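Local coordinates for glucose-6-phosphate isomerase like protein (PDB 1WIW) that probably binds phosphorylated sugars and may interconvert glucose or mannose 6-phosphate with fructose 6-phosphate, as other members of the phosphoglucose/phosphomannose isomerase family do, at residues Arg2-Asp13 against Tyr267-Pro277; Ala40-Gln48 against Glu69-Met80. All blocks are in the same frame, centred on the assembly; numbering follows the deposited sequence.

Contact 1: Arg2-Asp13 against Tyr267-Pro277; sequences RDLDREETYLVD and YYLALLYGVDP
L271, near the C-terminal end of helix 251-272, pushes its CD1 methyl over one face of the Y10 ring, a CH-pi contact 3.7 Å from the ring centroid. This helix ends in a Schellman motif with G274 at positive phi, and the N-terminal loop 2-13 is laid over its last turns. The Y10 ring is steadied at its far end, where OH donates to L4 O in the carbonyl plane on a lone pair, while the edge of the ring lies near Y267 OH and Y268 CE2. The other methyl of L271, CD2, presses tightly on V12 CG1, and L4 lies across L272 at about a right angle, its CG 3.7 Å from L272 CD2. R2 lies against the helix end: its chain, extended from CG to NE, carries the guanidinium to the turn, where one face rests on G274 CA while NH2 donates to L272 O (2.9 Å), a bent bond of 135°. Water 1 links the same carbonyl to R2 N, and water 2 joins T9 O to L271 O. The D13 carboxylate accepts from L17 N and A18 N of helix 17-23, and Y267 OH donates to D13 OD1 at 2.6 Å from above the carboxylate plane.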
loop_
_atom_site.group_PDB
_atom_site.type_symbol
_atom_site.label_atom_id
_atom_site.label_comp_id
_atom_site.label_asym_id
_atom_site.label_seq_id
_atom_site.Cartn_x
_atom_site.Cartn_y
_atom_site.Cartn_z
ATOM N N ARG B 2 19.682 -23.865 -7.543
ATOM C CA ARG B 2 20.979 -23.197 -7.540
ATOM C C ARG B 2 21.534 -23.030 -6.126
ATOM O O ARG B 2 20.782 -22.865 -5.162
ATOM C CB ARG B 2 20.872 -21.842 -8.247
ATOM C CG ARG B 2 20.421 -21.968 -9.710
ATOM C CD ARG B 2 20.427 -20.634 -10.435
ATOM N NE ARG B 2 20.071 -20.783 -11.846
ATOM C CZ ARG B 2 18.843 -21.027 -12.292
ATOM N NH1 ARG B 2 18.620 -21.155 -13.593
ATOM N NH2 ARG B 2 17.832 -21.128 -11.442
ATOM N N ASP B 3 22.861 -23.087 -6.021
ATOM C CA ASP B 3 23.562 -22.978 -4.748
ATOM C C ASP B 3 24.221 -21.606 -4.619
ATOM O O ASP B 3 25.096 -21.253 -5.404
ATOM C CB ASP B 3 24.603 -24.102 -4.666
ATOM C CG ASP B 3 25.366 -24.119 -3.353
ATOM O OD1 ASP B 3 26.062 -25.127 -3.094
ATOM O OD2 ASP B 3 25.287 -23.138 -2.586
ATOM N N LEU B 4 23.782 -20.838 -3.625
ATOM C CA LEU B 4 24.304 -19.498 -3.384
ATOM C C LEU B 4 25.733 -19.513 -2.854
ATOM O O LEU B 4 26.335 -18.460 -2.631
ATOM C CB LEU B 4 23.385 -18.744 -2.409
ATOM C CG LEU B 4 21.954 -18.530 -2.934
ATOM C CD1 LEU B 4 21.091 -17.853 -1.867
ATOM C CD2 LEU B 4 21.998 -17.683 -4.206
ATOM N N ASP B 5 26.281 -20.708 -2.656
ATOM C CA ASP B 5 27.646 -20.820 -2.174
ATOM C C ASP B 5 28.603 -21.316 -3.269
ATOM O O ASP B 5 29.751 -21.669 -2.994
ATOM C CB ASP B 5 27.683 -21.700 -0.917
ATOM C CG ASP B 5 27.077 -20.989 0.300
ATOM O OD1 ASP B 5 26.720 -21.650 1.291
ATOM O OD2 ASP B 5 26.965 -19.748 0.264
ATOM N N ARG B 6 28.123 -21.324 -4.513
ATOM C CA ARG B 6 28.943 -21.711 -5.661
ATOM C C ARG B 6 29.159 -20.445 -6.492
ATOM O O ARG B 6 28.204 -19.733 -6.827
ATOM C CB ARG B 6 28.254 -22.802 -6.500
ATOM C CG ARG B 6 28.321 -24.205 -5.871
ATOM C CD ARG B 6 27.555 -25.240 -6.696
ATOM N NE ARG B 6 28.120 -25.439 -8.031
ATOM C CZ ARG B 6 28.988 -26.397 -8.351
ATOM N NH1 ARG B 6 29.442 -26.489 -9.596
ATOM N NH2 ARG B 6 29.397 -27.265 -7.436
ATOM N N GLU B 7 30.415 -20.170 -6.831
ATOM C CA GLU B 7 30.760 -18.965 -7.570
ATOM C C GLU B 7 30.090 -18.745 -8.924
ATOM O O GLU B 7 29.745 -17.611 -9.261
ATOM C CB GLU B 7 32.277 -18.872 -7.747
ATOM C CG GLU B 7 32.754 -17.447 -8.001
ATOM C CD GLU B 7 34.227 -17.368 -8.351
ATOM O OE1 GLU B 7 35.042 -18.024 -7.667
ATOM O OE2 GLU B 7 34.570 -16.641 -9.307
ATOM N N GLU B 8 29.890 -19.806 -9.699
ATOM C CA GLU B 8 29.286 -19.644 -11.018
ATOM C C GLU B 8 27.837 -19.172 -10.959
ATOM O O GLU B 8 27.277 -18.735 -11.965
ATOM C CB GLU B 8 29.385 -20.945 -11.833
ATOM C CG GLU B 8 28.404 -22.039 -11.456
ATOM C CD GLU B 8 28.811 -22.834 -10.224
ATOM O OE1 GLU B 8 28.096 -23.805 -9.900
ATOM O OE2 GLU B 8 29.830 -22.499 -9.582
ATOM N N THR B 9 27.242 -19.243 -9.774
ATOM C CA THR B 9 25.860 -18.820 -9.579
ATOM C C THR B 9 25.720 -17.300 -9.679
ATOM O O THR B 9 24.625 -16.782 -9.895
ATOM C CB THR B 9 25.340 -19.287 -8.203
ATOM O OG1 THR B 9 25.308 -20.717 -8.178
ATOM C CG2 THR B 9 23.933 -18.747 -7.929
ATOM N N TYR B 10 26.837 -16.593 -9.550
ATOM C CA TYR B 10 26.830 -15.136 -9.607
ATOM C C TYR B 10 27.141 -14.527 -10.979
ATOM O O TYR B 10 27.017 -13.316 -11.164
ATOM C CB TYR B 10 27.801 -14.576 -8.561
ATOM C CG TYR B 10 27.414 -14.916 -7.136
ATOM C CD1 TYR B 10 27.486 -16.231 -6.667
ATOM C CD2 TYR B 10 26.929 -13.934 -6.273
ATOM C CE1 TYR B 10 27.077 -16.559 -5.376
ATOM C CE2 TYR B 10 26.517 -14.252 -4.982
ATOM C CZ TYR B 10 26.591 -15.564 -4.542
ATOM O OH TYR B 10 26.165 -15.883 -3.275
ATOM N N LEU B 11 27.532 -15.351 -11.944
ATOM C CA LEU B 11 27.850 -14.838 -13.277
ATOM C C LEU B 11 26.715 -14.017 -13.898
ATOM O O LEU B 11 26.958 -13.105 -14.684
ATOM C CB LEU B 11 28.229 -15.997 -14.207
ATOM C CG LEU B 11 29.549 -16.683 -13.831
ATOM C CD1 LEU B 11 29.755 -17.939 -14.650
ATOM C CD2 LEU B 11 30.696 -15.700 -14.036
ATOM N N VAL B 12 25.473 -14.328 -13.538
ATOM C CA VAL B 12 24.334 -13.601 -14.090
ATOM C C VAL B 12 24.250 -12.154 -13.570
ATOM O O VAL B 12 23.502 -11.336 -14.113
ATOM C CB VAL B 12 23.005 -14.347 -13.788
ATOM C CG1 VAL B 12 22.724 -14.336 -12.291
ATOM C CG2 VAL B 12 21.863 -13.709 -14.555
ATOM N N ASP B 13 25.023 -11.847 -12.527
ATOM C CA ASP B 13 25.057 -10.504 -11.937
ATOM C C ASP B 13 26.027 -9.655 -12.760
ATOM O O ASP B 13 27.046 -9.183 -12.252
ATOM C CB ASP B 13 25.544 -10.573 -10.480
ATOM C CG ASP B 13 25.510 -9.220 -9.777
ATOM O OD1 ASP B 13 26.082 -9.107 -8.671
ATOM O OD2 ASP B 13 24.906 -8.270 -10.324
ATOM N N TYR B 267 18.329 -9.804 -3.800
ATOM C CA TYR B 267 19.486 -10.040 -4.668
ATOM C C TYR B 267 19.716 -11.540 -4.836
ATOM O O TYR B 267 19.840 -12.045 -5.960
ATOM C CB TYR B 267 20.742 -9.402 -4.057
ATOM C CG TYR B 267 22.037 -9.735 -4.784
ATOM C CD1 TYR B 267 22.402 -9.070 -5.958
ATOM C CD2 TYR B 267 22.872 -10.748 -4.318
ATOM C CE1 TYR B 267 23.574 -9.412 -6.654
ATOM C CE2 TYR B 267 24.043 -11.100 -5.005
ATOM C CZ TYR B 267 24.385 -10.433 -6.170
ATOM O OH TYR B 267 25.523 -10.812 -6.856
ATOM N N TYR B 268 19.789 -12.244 -3.707
ATOM C CA TYR B 268 19.998 -13.689 -3.714
ATOM C C TYR B 268 18.826 -14.447 -4.338
ATOM O O TYR B 268 19.031 -15.465 -4.998
ATOM C CB TYR B 268 20.260 -14.193 -2.289
ATOM C CG TYR B 268 21.614 -13.771 -1.757
ATOM C CD1 TYR B 268 21.729 -13.035 -0.574
ATOM C CD2 TYR B 268 22.786 -14.074 -2.465
ATOM C CE1 TYR B 268 22.986 -12.601 -0.106
ATOM C CE2 TYR B 268 24.041 -13.648 -2.010
ATOM C CZ TYR B 268 24.133 -12.911 -0.835
ATOM O OH TYR B 268 25.365 -12.454 -0.412
ATOM N N LEU B 269 17.602 -13.958 -4.150
ATOM C CA LEU B 269 16.453 -14.642 -4.734
ATOM C C LEU B 269 16.554 -14.600 -6.260
ATOM O O LEU B 269 16.276 -15.588 -6.936
ATOM C CB LEU B 269 15.140 -14.003 -4.268
ATOM C CG LEU B 269 13.845 -14.618 -4.820
ATOM C CD1 LEU B 269 13.798 -16.121 -4.538
ATOM C CD2 LEU B 269 12.652 -13.933 -4.184
ATOM N N ALA B 270 16.954 -13.454 -6.804
ATOM C CA ALA B 270 17.108 -13.327 -8.249
ATOM C C ALA B 270 18.119 -14.366 -8.734
ATOM O O ALA B 270 17.899 -15.027 -9.755
ATOM C CB ALA B 270 17.588 -11.923 -8.613
ATOM N N LEU B 271 19.220 -14.515 -7.997
ATOM C CA LEU B 271 20.243 -15.489 -8.366
ATOM C C LEU B 271 19.666 -16.901 -8.339
ATOM O O LEU B 271 20.005 -17.731 -9.184
ATOM C CB LEU B 271 21.459 -15.392 -7.431
ATOM C CG LEU B 271 22.216 -14.055 -7.452
ATOM C CD1 LEU B 271 23.553 -14.206 -6.731
ATOM C CD2 LEU B 271 22.455 -13.617 -8.892
ATOM N N LEU B 272 18.793 -17.178 -7.375
ATOM C CA LEU B 272 18.167 -18.496 -7.292
ATOM C C LEU B 272 17.281 -18.770 -8.515
ATOM O O LEU B 272 17.139 -19.916 -8.942
ATOM C CB LEU B 272 17.343 -18.620 -6.005
ATOM C CG LEU B 272 18.144 -18.704 -4.699
ATOM C CD1 LEU B 272 17.191 -18.785 -3.515
ATOM C CD2 LEU B 272 19.045 -19.927 -4.728
ATOM N N TYR B 273 16.686 -17.722 -9.079
ATOM C CA TYR B 273 15.855 -17.880 -10.271
ATOM C C TYR B 273 16.716 -17.766 -11.528
ATOM O O TYR B 273 16.222 -17.879 -12.644
ATOM C CB TYR B 273 14.750 -16.820 -10.318
ATOM C CG TYR B 273 13.630 -17.054 -9.331
ATOM C CD1 TYR B 273 12.983 -18.286 -9.266
ATOM C CD2 TYR B 273 13.199 -16.034 -8.475
ATOM C CE1 TYR B 273 11.937 -18.503 -8.380
ATOM C CE2 TYR B 273 12.148 -16.243 -7.583
ATOM C CZ TYR B 273 11.523 -17.480 -7.543
ATOM O OH TYR B 273 10.472 -17.696 -6.680
ATOM N N GLY B 274 18.007 -17.526 -11.333
ATOM C CA GLY B 274 18.918 -17.408 -12.457
ATOM C C GLY B 274 18.714 -16.180 -13.320
ATOM O O GLY B 274 18.997 -16.205 -14.516
ATOM N N VAL B 275 18.205 -15.101 -12.735
ATOM C CA VAL B 275 18.011 -13.881 -13.507
ATOM C C VAL B 275 18.908 -12.780 -12.973
ATOM O O VAL B 275 19.340 -12.809 -11.817
ATOM C CB VAL B 275 16.542 -13.393 -13.480
ATOM C CG1 VAL B 275 15.642 -14.426 -14.153
ATOM C CG2 VAL B 275 16.100 -13.121 -12.048
ATOM N N ASP B 276 19.199 -11.818 -13.833
ATOM C CA ASP B 276 20.050 -10.705 -13.464
ATOM C C ASP B 276 19.309 -9.810 -12.472
ATOM O O ASP B 276 18.227 -9.311 -12.766
ATOM C CB ASP B 276 20.415 -9.899 -14.711
ATOM C CG ASP B 276 21.512 -8.886 -14.450
ATOM O OD1 ASP B 276 21.721 -8.519 -13.274
ATOM O OD2 ASP B 276 22.163 -8.451 -15.424
ATOM N N PRO B 277 19.882 -9.608 -11.277
ATOM C CA PRO B 277 19.273 -8.762 -10.242
ATOM C C PRO B 277 19.357 -7.275 -10.599
ATOM O O PRO B 277 18.636 -6.447 -10.036
ATOM C CB PRO B 277 20.087 -9.105 -9.000
ATOM C CG PRO B 277 21.449 -9.395 -9.572
ATOM C CD PRO B 277 21.130 -10.225 -10.792
HETATM O O HOH W 1 17.083 -22.426 -7.591
HETATM O O HOH W 2 22.183 -17.715 -10.771
#

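Contact 2: Ala40-Gln48 against Glu69-Met80; sequences AALGYGEGQ and EGGYDLGEAAGM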
loop_
_atom_site.group_PDB
_atom_site.type_symbol
_atom_site.label_atom_id
_atom_site.label_comp_id
_atom_site.label_asym_id
_atom_site.label_seq_id
_atom_site.Cartn_x
_atom_site.Cartn_y
_atom_site.Cartn_z
ATOM N N ALA B 40 10.857 20.789 4.309
ATOM C CA ALA B 40 9.739 19.987 3.834
ATOM C C ALA B 40 10.234 19.117 2.684
ATOM O O ALA B 40 11.197 19.467 2.000
ATOM C CB ALA B 40 8.597 20.893 3.368
ATOM N N ALA B 41 9.585 17.977 2.483
ATOM C CA ALA B 41 9.966 17.082 1.406
ATOM C C ALA B 41 8.763 16.354 0.823
ATOM O O ALA B 41 7.855 15.936 1.541
ATOM C CB ALA B 41 10.998 16.077 1.896
ATOM N N LEU B 42 8.770 16.222 -0.497
ATOM C CA LEU B 42 7.716 15.534 -1.227
ATOM C C LEU B 42 8.473 14.631 -2.188
ATOM O O LEU B 42 9.256 15.112 -3.003
ATOM C CB LEU B 42 6.864 16.545 -1.997
ATOM C CG LEU B 42 5.673 16.015 -2.797
ATOM C CD1 LEU B 42 4.730 15.241 -1.889
ATOM C CD2 LEU B 42 4.951 17.185 -3.437
ATOM N N GLY B 43 8.258 13.324 -2.087
ATOM C CA GLY B 43 8.984 12.418 -2.954
ATOM C C GLY B 43 8.167 11.590 -3.921
ATOM O O GLY B 43 6.981 11.344 -3.709
ATOM N N TYR B 44 8.830 11.161 -4.992
ATOM C CA TYR B 44 8.223 10.342 -6.032
ATOM C C TYR B 44 9.187 9.222 -6.400
ATOM O O TYR B 44 10.408 9.395 -6.322
ATOM C CB TYR B 44 7.937 11.187 -7.274
ATOM C CG TYR B 44 7.088 12.404 -6.993
ATOM C CD1 TYR B 44 7.658 13.585 -6.524
ATOM C CD2 TYR B 44 5.706 12.363 -7.168
ATOM C CE1 TYR B 44 6.870 14.699 -6.238
ATOM C CE2 TYR B 44 4.912 13.465 -6.884
ATOM C CZ TYR B 44 5.498 14.627 -6.420
ATOM O OH TYR B 44 4.705 15.717 -6.142
ATOM N N GLY B 45 8.637 8.078 -6.794
ATOM C CA GLY B 45 9.466 6.950 -7.184
ATOM C C GLY B 45 10.518 6.571 -6.158
ATOM O O GLY B 45 10.192 6.268 -5.012
ATOM N N GLU B 46 11.783 6.600 -6.582
ATOM C CA GLU B 46 12.917 6.251 -5.733
ATOM C C GLU B 46 13.127 7.219 -4.577
ATOM O O GLU B 46 13.981 6.990 -3.723
ATOM C CB GLU B 46 14.198 6.175 -6.574
ATOM C CG GLU B 46 14.254 4.972 -7.524
ATOM C CD GLU B 46 15.464 4.998 -8.455
ATOM O OE1 GLU B 46 16.457 5.689 -8.133
ATOM O OE2 GLU B 46 15.420 4.312 -9.504
ATOM N N GLY B 47 12.350 8.299 -4.549
ATOM C CA GLY B 47 12.494 9.267 -3.478
ATOM C C GLY B 47 11.340 9.300 -2.487
ATOM O O GLY B 47 11.445 9.934 -1.434
ATOM N N GLN B 48 10.246 8.613 -2.800
ATOM C CA GLN B 48 9.078 8.625 -1.922
ATOM C C GLN B 48 9.278 8.025 -0.531
ATOM O O GLN B 48 8.928 8.644 0.474
ATOM C CB GLN B 48 7.896 7.927 -2.589
ATOM C CG GLN B 48 6.641 7.998 -1.737
ATOM C CD GLN B 48 5.453 7.320 -2.373
ATOM O OE1 GLN B 48 4.924 7.781 -3.387
ATOM N NE2 GLN B 48 5.023 6.212 -1.780
ATOM N N GLU B 69 12.470 13.959 -6.912
ATOM C CA GLU B 69 11.977 13.441 -8.183
ATOM C C GLU B 69 12.632 12.125 -8.574
ATOM O O GLU B 69 13.508 12.087 -9.445
ATOM C CB GLU B 69 12.207 14.483 -9.278
ATOM C CG GLU B 69 11.651 15.845 -8.914
ATOM C CD GLU B 69 11.857 16.885 -9.998
ATOM O OE1 GLU B 69 11.474 18.053 -9.768
ATOM O OE2 GLU B 69 12.395 16.540 -11.072
ATOM N N GLY B 70 12.183 11.049 -7.931
ATOM C CA GLY B 70 12.729 9.728 -8.191
ATOM C C GLY B 70 12.033 8.947 -9.289
ATOM O O GLY B 70 12.178 7.723 -9.365
ATOM N N GLY B 71 11.258 9.643 -10.117
ATOM C CA GLY B 71 10.577 8.996 -11.226
ATOM C C GLY B 71 9.095 8.674 -11.120
ATOM O O GLY B 71 8.500 8.689 -10.037
ATOM N N TYR B 72 8.503 8.408 -12.284
ATOM C CA TYR B 72 7.103 8.015 -12.424
ATOM C C TYR B 72 6.026 8.998 -11.979
ATOM O O TYR B 72 4.879 8.602 -11.811
ATOM C CB TYR B 72 6.875 6.687 -11.692
ATOM C CG TYR B 72 7.997 5.685 -11.858
ATOM C CD1 TYR B 72 8.367 5.219 -13.120
ATOM C CD2 TYR B 72 8.690 5.199 -10.745
ATOM C CE1 TYR B 72 9.397 4.296 -13.269
ATOM C CE2 TYR B 72 9.725 4.274 -10.884
ATOM C CZ TYR B 72 10.073 3.830 -12.145
ATOM O OH TYR B 72 11.099 2.930 -12.285
ATOM N N ASP B 73 6.366 10.271 -11.810
ATOM C CA ASP B 73 5.378 11.251 -11.358
ATOM C C ASP B 73 4.507 11.835 -12.470
ATOM O O ASP B 73 3.636 12.663 -12.203
ATOM C CB ASP B 73 6.076 12.391 -10.625
ATOM C CG ASP B 73 6.926 13.230 -11.546
ATOM O OD1 ASP B 73 6.490 14.342 -11.921
ATOM O OD2 ASP B 73 8.023 12.767 -11.905
ATOM N N LEU B 74 4.750 11.415 -13.706
ATOM C CA LEU B 74 3.984 11.887 -14.861
ATOM C C LEU B 74 3.736 13.390 -14.893
ATOM O O LEU B 74 2.608 13.834 -15.113
ATOM C CB LEU B 74 2.638 11.159 -14.947
ATOM C CG LEU B 74 2.617 9.747 -15.541
ATOM C CD1 LEU B 74 1.233 9.151 -15.371
ATOM C CD2 LEU B 74 2.985 9.787 -17.017
ATOM N N GLY B 75 4.787 14.169 -14.670
ATOM C CA GLY B 75 4.654 15.614 -14.713
ATOM C C GLY B 75 4.233 16.322 -13.441
ATOM O O GLY B 75 4.436 17.529 -13.319
ATOM N N GLU B 76 3.655 15.596 -12.490
ATOM C CA GLU B 76 3.216 16.219 -11.246
ATOM C C GLU B 76 4.314 17.024 -10.552
ATOM O O GLU B 76 4.076 18.148 -10.106
ATOM C CB GLU B 76 2.669 15.165 -10.278
ATOM C CG GLU B 76 2.225 15.751 -8.946
ATOM C CD GLU B 76 1.438 14.771 -8.102
ATOM O OE1 GLU B 76 1.992 13.718 -7.723
ATOM O OE2 GLU B 76 0.257 15.058 -7.816
ATOM N N ALA B 77 5.510 16.451 -10.459
ATOM C CA ALA B 77 6.634 17.121 -9.808
ATOM C C ALA B 77 6.767 18.575 -10.243
ATOM O O ALA B 77 6.889 19.471 -9.409
ATOM C CB ALA B 77 7.928 16.374 -10.101
ATOM N N ALA B 78 6.746 18.805 -11.552
ATOM C CA ALA B 78 6.870 20.152 -12.089
ATOM C C ALA B 78 5.729 21.027 -11.597
ATOM O O ALA B 78 5.912 22.214 -11.329
ATOM C CB ALA B 78 6.878 20.108 -13.607
ATOM N N GLY B 79 4.547 20.434 -11.482
ATOM C CA GLY B 79 3.394 21.178 -11.018
ATOM C C GLY B 79 3.620 21.707 -9.618
ATOM O O GLY B 79 3.525 22.911 -9.378
HETATM N N MSE B 80 3.927 20.805 -8.690
HETATM C CA MSE B 80 4.172 21.191 -7.306
HETATM C C MSE B 80 5.237 22.279 -7.238
HETATM O O MSE B 80 5.141 23.204 -6.431
HETATM C CB MSE B 80 4.614 19.980 -6.486
HETATM C CG MSE B 80 3.580 18.877 -6.421
HETATM SE SE MSE B 80 1.885 19.514 -5.759
HETATM C CE MSE B 80 1.007 19.821 -7.450
HETATM O O HOH W 3 13.771 3.881 -11.696
#
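Y44 reaches from the end of strand 39-45 to the loop and first turn that follow strand 64-70. With CG anti to the carbonyl carbon (chi1 -55°), the ring is directed past D73, whose CB is 3.5 Å from Y44 CD2, to end beside helix 76-83. There E76 OE1 comes in the ring plane to the edge, 3.0 Å from Y44 CE2, the carboxylate turned 53° from the ring. The side chain of M80, a selenomethionine, crosses at about a right angle and sets its CG 3.4 Å from Y44 OH; the same CG packs on L42 CD2.

Behind these side chains the two strands run parallel. G70 N makes a weak hydrogen bond to Y44 O, which also accepts from G47 N across a type II' turn, and E46 N gives a nearly straight one to G70 O (3.0 Å, 170°) from above the carbonyl plane. G45 and G70, without side chains, let the backbones come close, with G45 CA 3.6 Å from G70 O. Farther out, D73 OD1 accepts from A77 N at 2.7 Å, tying the loop to the first turn of the helix behind G75 at the N-cap. The carboxylate of E46 pairs with R185, and through water 3 its OE2 is linked to Y72 OH, which also bonds E200 of the second subunit.

Strand 39-45, helix 48-54 and strand 64-70 form a beta-alpha-beta unit, and the glycine-rich turn through G45 and G47 joins its first strand to its helix, an arrangement consistent with the Rossmann-like fold of SIS domains.

How the contacts relate
Contact 1 lays the N-terminal loop on the end of helix 251-272, while contact 2 is nested within the long loop so closed. Their centres lie about 33 Å apart on opposite sides of the chain's centre, and their nearest atoms are about 11 Å apart without touching. Contact 2 belongs to the parallel sheet of the N-terminal SIS domain, between strand 39-45, outermost in this chain, and its neighbour 64-70 with the helix 76-83 that follows. In contact 1, loop 2-13, which precedes that sheet in sequence, packs on helix 251-272 of the C-terminal SIS domain. Both contacts reach the subunit interface: Y273 packs against A208 of the second subunit, and Y72 hydrogen-bonds to E200 of the second subunit.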